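Local coordinates for protein UL37 (Suid herpesvirus 1, PDB 4K70) that is an inner tegument protein of the herpesvirus particle, represented here by its N-terminal half, and is thought to control intracellular viral trafficking, at residues Thr62-Glu70 with Ala454-Ala465. Residues are numbered along the deposited sequence; the frame is centred on the assembly and turned at random.
Sequences TCEAAVLAE and AERRAGLAHSAA
Glu70 and Arg457 reach for each other from opposite directions and close a salt bridge between helix 63-78 and the C-terminal end of helix 438-458. Arg457 NH2 gives a nearly straight bond to Glu70 OE1 (2.9 Å, 169°), while NH1 makes a weak, longer one to OE2 at 3.3 Å. The carboxylate sits at the edge of the guanidinium, yet the two planes are turned 56° apart, and NH2 meets OE1 from above the carboxylate plane. Arg113 pairs with OE2 as well, so two arginines share the charge of Glu70. Deeper in, the small side chain of Ala454 points into the opposing helix, where its CB touches Val67 CG2 at 3.5 Å and Cys63 SG at 3.8 Å. With SG anti to the backbone N (chi1 176°), Cys63 brings its sulfur to the backbone between Ala454 and Glu455 and also against Ser463 CB. Glu64 serves the returning chain: bent at chi2, it accepts a bent hydrogen bond from Ala465 N (2.9 Å) on the anti side of OE2, close to the carboxylate plane. This negative charge at the first turn of helix 464-481 would probably be stabilised by the helix dipole. In the connection itself, Ser463 donates through OG to Glu455 OE2, and Arg466 also pairs with this carboxylate. Helix 63-78 thus crosses the end of helix 438-458 obliquely, leaning antiparallel, and meets helix 464-481 at its N-terminal turn; the connection between those two helices starts with a Schellman motif at Gly459 and ends with the N-cap Ser463, in this mainly helical, strand-free N-terminal half of UL37.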
ATOM      1  N   THR A  62      32.890 -21.890 -20.273  1.00 43.36           N
ATOM      2  CA  THR A  62      31.983 -21.026 -21.014  1.00 46.58           C
ATOM      3  C   THR A  62      31.568 -19.781 -20.235  1.00 50.78           C
ATOM      4  O   THR A  62      31.626 -19.733 -18.998  1.00 47.07           O
ATOM      5  CB  THR A  62      30.719 -21.762 -21.457  1.00 48.36           C
ATOM      6  OG1 THR A  62      29.964 -22.134 -20.299  1.00 53.04           O
ATOM      7  CG2 THR A  62      31.080 -23.004 -22.258  1.00 52.04           C
ATOM      8  N   CYS A  63      31.142 -18.782 -20.998  1.00 45.44           N
ATOM      9  CA  CYS A  63      30.745 -17.484 -20.489  1.00 48.71           C
ATOM     10  C   CYS A  63      29.430 -17.592 -19.717  1.00 45.48           C
ATOM     11  O   CYS A  63      29.257 -16.952 -18.679  1.00 42.78           O
ATOM     12  CB  CYS A  63      30.607 -16.519 -21.669  1.00 47.56           C
ATOM     13  SG  CYS A  63      30.004 -14.891 -21.258  1.00 58.37           S
ATOM     14  N   GLU A  64      28.513 -18.405 -20.236  1.00 46.36           N
ATOM     15  CA  GLU A  64      27.252 -18.708 -19.563  1.00 42.12           C
ATOM     16  C   GLU A  64      27.491 -19.285 -18.168  1.00 41.19           C
ATOM     17  O   GLU A  64      26.876 -18.851 -17.194  1.00 38.51           O
ATOM     18  CB  GLU A  64      26.419 -19.691 -20.395  1.00 43.77           C
ATOM     19  CG  GLU A  64      25.849 -19.101 -21.686  1.00 50.11           C
ATOM     20  CD  GLU A  64      26.930 -18.697 -22.684  1.00 50.33           C
ATOM     21  OE1 GLU A  64      28.037 -19.267 -22.619  1.00 51.02           O
ATOM     22  OE2 GLU A  64      26.676 -17.812 -23.527  1.00 46.59           O
ATOM     23  N   ALA A  65      28.392 -20.258 -18.080  1.00 34.46           N
ATOM     24  CA  ALA A  65      28.740 -20.882 -16.805  1.00 39.63           C
ATOM     25  C   ALA A  65      29.364 -19.892 -15.831  1.00 38.47           C
ATOM     26  O   ALA A  65      29.121 -19.957 -14.626  1.00 35.72           O
ATOM     27  CB  ALA A  65      29.686 -22.064 -17.022  1.00 40.53           C
ATOM     28  N   ALA A  66      30.181 -18.985 -16.359  1.00 36.68           N
ATOM     29  CA  ALA A  66      30.853 -17.996 -15.531  1.00 37.32           C
ATOM     30  C   ALA A  66      29.810 -17.079 -14.907  1.00 35.13           C
ATOM     31  O   ALA A  66      29.810 -16.848 -13.693  1.00 35.49           O
ATOM     32  CB  ALA A  66      31.831 -17.192 -16.368  1.00 37.33           C
ATOM     33  N   VAL A  67      28.930 -16.564 -15.758  1.00 33.26           N
ATOM     34  CA  VAL A  67      27.845 -15.671 -15.349  1.00 37.09           C
ATOM     35  C   VAL A  67      26.914 -16.330 -14.337  1.00 34.06           C
ATOM     36  O   VAL A  67      26.588 -15.744 -13.293  1.00 31.87           O
ATOM     37  CB  VAL A  67      27.022 -15.209 -16.569  1.00 38.43           C
ATOM     38  CG1 VAL A  67      25.730 -14.514 -16.131  1.00 37.99           C
ATOM     39  CG2 VAL A  67      27.859 -14.291 -17.450  1.00 40.63           C
ATOM     40  N   LEU A  68      26.497 -17.553 -14.645  1.00 35.24           N
ATOM     41  CA  LEU A  68      25.643 -18.306 -13.738  1.00 35.49           C
ATOM     42  C   LEU A  68      26.281 -18.396 -12.354  1.00 34.50           C
ATOM     43  O   LEU A  68      25.695 -17.952 -11.366  1.00 33.52           O
ATOM     44  CB  LEU A  68      25.362 -19.706 -14.289  1.00 39.93           C
ATOM     45  CG  LEU A  68      24.572 -20.670 -13.396  1.00 38.35           C
ATOM     46  CD1 LEU A  68      23.132 -20.188 -13.205  1.00 35.83           C
ATOM     47  CD2 LEU A  68      24.595 -22.072 -13.980  1.00 40.72           C
ATOM     48  N   ALA A  69      27.485 -18.959 -12.284  1.00 32.97           N
ATOM     49  CA  ALA A  69      28.142 -19.198 -11.002  1.00 28.52           C
ATOM     50  C   ALA A  69      28.356 -17.919 -10.213  1.00 33.47           C
ATOM     51  O   ALA A  69      28.081 -17.866  -9.010  1.00 29.65           O
ATOM     52  CB  ALA A  69      29.463 -19.901 -11.213  1.00 35.49           C
ATOM     53  N   GLU A  70      28.869 -16.893 -10.889  1.00 27.96           N
ATOM     54  CA  GLU A  70      29.166 -15.623 -10.237  1.00 31.38           C
ATOM     55  C   GLU A  70      27.915 -14.830  -9.803  1.00 28.91           C
ATOM     56  O   GLU A  70      27.960 -14.089  -8.808  1.00 28.57           O
ATOM     57  CB  GLU A  70      30.069 -14.765 -11.132  1.00 30.80           C
ATOM     58  CG  GLU A  70      31.537 -15.209 -11.117  1.00 34.88           C
ATOM     59  CD  GLU A  70      32.469 -14.258 -11.877  1.00 37.16           C
ATOM     60  OE1 GLU A  70      32.044 -13.673 -12.894  1.00 38.01           O
ATOM     61  OE2 GLU A  70      33.636 -14.108 -11.448  1.00 41.82           O
ATOM     62  N   ALA A 454      32.312 -11.229 -17.991  1.00 45.81           N
ATOM     63  CA  ALA A 454      32.500 -12.637 -18.331  1.00 46.76           C
ATOM     64  C   ALA A 454      32.818 -12.787 -19.815  1.00 49.80           C
ATOM     65  O   ALA A 454      33.563 -13.684 -20.215  1.00 47.91           O
ATOM     66  CB  ALA A 454      31.260 -13.438 -17.968  1.00 42.23           C
ATOM     67  N   GLU A 455      32.237 -11.907 -20.627  1.00 49.31           N
ATOM     68  CA  GLU A 455      32.487 -11.901 -22.063  1.00 51.29           C
ATOM     69  C   GLU A 455      33.951 -11.602 -22.346  1.00 51.55           C
ATOM     70  O   GLU A 455      34.558 -12.215 -23.220  1.00 56.12           O
ATOM     71  CB  GLU A 455      31.595 -10.874 -22.763  1.00 50.13           C
ATOM     72  CG  GLU A 455      30.183 -11.353 -23.026  1.00 48.24           C
ATOM     73  CD  GLU A 455      29.311 -10.276 -23.648  1.00 49.63           C
ATOM     74  OE1 GLU A 455      29.722  -9.097 -23.617  1.00 48.19           O
ATOM     75  OE2 GLU A 455      28.218 -10.606 -24.170  1.00 47.03           O
ATOM     76  N   ARG A 456      34.517 -10.666 -21.594  1.00 49.34           N
ATOM     77  CA  ARG A 456      35.914 -10.292 -21.770  1.00 53.55           C
ATOM     78  C   ARG A 456      36.866 -11.385 -21.302  1.00 54.58           C
ATOM     79  O   ARG A 456      37.821 -11.715 -22.000  1.00 55.58           O
ATOM     80  CB  ARG A 456      36.216  -8.973 -21.064  1.00 51.10           C
ATOM     81  CG  ARG A 456      35.887  -7.755 -21.905  1.00 54.39           C
ATOM     82  CD  ARG A 456      34.893  -6.849 -21.201  1.00 56.72           C
ATOM     83  NE  ARG A 456      35.255  -6.637 -19.802  1.00 61.93           N
ATOM     84  CZ  ARG A 456      34.519  -5.947 -18.936  1.00 56.04           C
ATOM     85  NH1 ARG A 456      33.378  -5.399 -19.329  1.00 52.72           N
ATOM     86  NH2 ARG A 456      34.926  -5.809 -17.680  1.00 56.84           N
ATOM     87  N   ARG A 457      36.608 -11.943 -20.122  1.00 49.96           N
ATOM     88  CA  ARG A 457      37.411 -13.053 -19.623  1.00 53.11           C
ATOM     89  C   ARG A 457      37.389 -14.207 -20.619  1.00 52.67           C
ATOM     90  O   ARG A 457      38.386 -14.905 -20.794  1.00 58.24           O
ATOM     91  CB  ARG A 457      36.918 -13.518 -18.250  1.00 50.93           C
ATOM     92  CG  ARG A 457      37.651 -14.742 -17.708  1.00 53.34           C
ATOM     93  CD  ARG A 457      37.194 -15.084 -16.297  1.00 51.86           C
ATOM     94  NE  ARG A 457      35.743 -14.992 -16.191  1.00 55.86           N
ATOM     95  CZ  ARG A 457      35.093 -14.646 -15.085  1.00 51.13           C
ATOM     96  NH1 ARG A 457      35.762 -14.365 -13.972  1.00 45.73           N
ATOM     97  NH2 ARG A 457      33.768 -14.579 -15.098  1.00 46.37           N
ATOM     98  N   ALA A 458      36.250 -14.386 -21.279  1.00 54.07           N
ATOM     99  CA  ALA A 458      36.087 -15.437 -22.275  1.00 54.08           C
ATOM    100  C   ALA A 458      36.696 -15.035 -23.613  1.00 54.50           C
ATOM    101  O   ALA A 458      36.928 -15.878 -24.473  1.00 57.74           O
ATOM    102  CB  ALA A 458      34.611 -15.781 -22.447  1.00 50.68           C
ATOM    103  N   GLY A 459      36.943 -13.743 -23.790  1.00 55.33           N
ATOM    104  CA  GLY A 459      37.492 -13.242 -25.035  1.00 53.48           C
ATOM    105  C   GLY A 459      36.463 -13.115 -26.146  1.00 60.05           C
ATOM    106  O   GLY A 459      36.756 -13.419 -27.299  1.00 61.55           O
ATOM    107  N   LEU A 460      35.256 -12.670 -25.803  1.00 60.43           N
ATOM    108  CA  LEU A 460      34.221 -12.405 -26.803  1.00 59.32           C
ATOM    109  C   LEU A 460      33.647 -11.001 -26.638  1.00 58.49           C
ATOM    110  O   LEU A 460      33.934 -10.316 -25.651  1.00 55.55           O
ATOM    111  CB  LEU A 460      33.081 -13.422 -26.714  1.00 59.03           C
ATOM    112  CG  LEU A 460      33.297 -14.742 -25.972  1.00 56.65           C
ATOM    113  CD1 LEU A 460      32.009 -15.549 -25.955  1.00 54.73           C
ATOM    114  CD2 LEU A 460      34.412 -15.543 -26.603  1.00 59.28           C
ATOM    115  N   ALA A 461      32.837 -10.585 -27.609  1.00 60.28           N
ATOM    116  CA  ALA A 461      32.170  -9.287 -27.565  1.00 59.55           C
ATOM    117  C   ALA A 461      30.654  -9.485 -27.539  1.00 60.96           C
ATOM    118  O   ALA A 461      29.884  -8.525 -27.450  1.00 60.94           O
ATOM    119  CB  ALA A 461      32.577  -8.432 -28.754  1.00 60.40           C
ATOM    120  N   HIS A 462      30.234 -10.743 -27.625  1.00 59.53           N
ATOM    121  CA  HIS A 462      28.820 -11.086 -27.535  1.00 56.89           C
ATOM    122  C   HIS A 462      28.638 -12.534 -27.107  1.00 57.32           C
ATOM    123  O   HIS A 462      29.392 -13.420 -27.513  1.00 57.91           O
ATOM    124  CB  HIS A 462      28.113 -10.849 -28.865  1.00 56.78           C
ATOM    125  CG  HIS A 462      26.639 -11.097 -28.809  1.00 59.97           C
ATOM    126  ND1 HIS A 462      25.829 -10.544 -27.841  1.00 59.93           N
ATOM    127  CD2 HIS A 462      25.829 -11.841 -29.599  1.00 63.09           C
ATOM    128  CE1 HIS A 462      24.582 -10.934 -28.038  1.00 60.25           C
ATOM    129  NE2 HIS A 462      24.554 -11.722 -29.099  1.00 60.73           N
ATOM    130  N   SER A 463      27.630 -12.768 -26.281  1.00 52.77           N
ATOM    131  CA  SER A 463      27.380 -14.099 -25.763  1.00 51.74           C
ATOM    132  C   SER A 463      25.909 -14.457 -25.873  1.00 46.87           C
ATOM    133  O   SER A 463      25.052 -13.583 -25.982  1.00 50.63           O
ATOM    134  CB  SER A 463      27.845 -14.196 -24.307  1.00 53.64           C
ATOM    135  OG  SER A 463      27.239 -13.196 -23.506  1.00 49.63           O
ATOM    136  N   ALA A 464      25.627 -15.753 -25.868  1.00 49.01           N
ATOM    137  CA  ALA A 464      24.257 -16.237 -25.794  1.00 49.34           C
ATOM    138  C   ALA A 464      23.681 -15.849 -24.436  1.00 48.81           C
ATOM    139  O   ALA A 464      22.483 -15.611 -24.302  1.00 49.09           O
ATOM    140  CB  ALA A 464      24.220 -17.744 -25.972  1.00 45.68           C
ATOM    141  N   ALA A 465      24.556 -15.792 -23.435  1.00 47.12           N
ATOM    142  CA  ALA A 465      24.186 -15.364 -22.094  1.00 46.25           C
ATOM    143  C   ALA A 465      23.554 -13.979 -22.144  1.00 46.81           C
ATOM    144  O   ALA A 465      22.496 -13.754 -21.570  1.00 47.70           O
ATOM    145  CB  ALA A 465      25.404 -15.364 -21.188  1.00 45.78           C
TER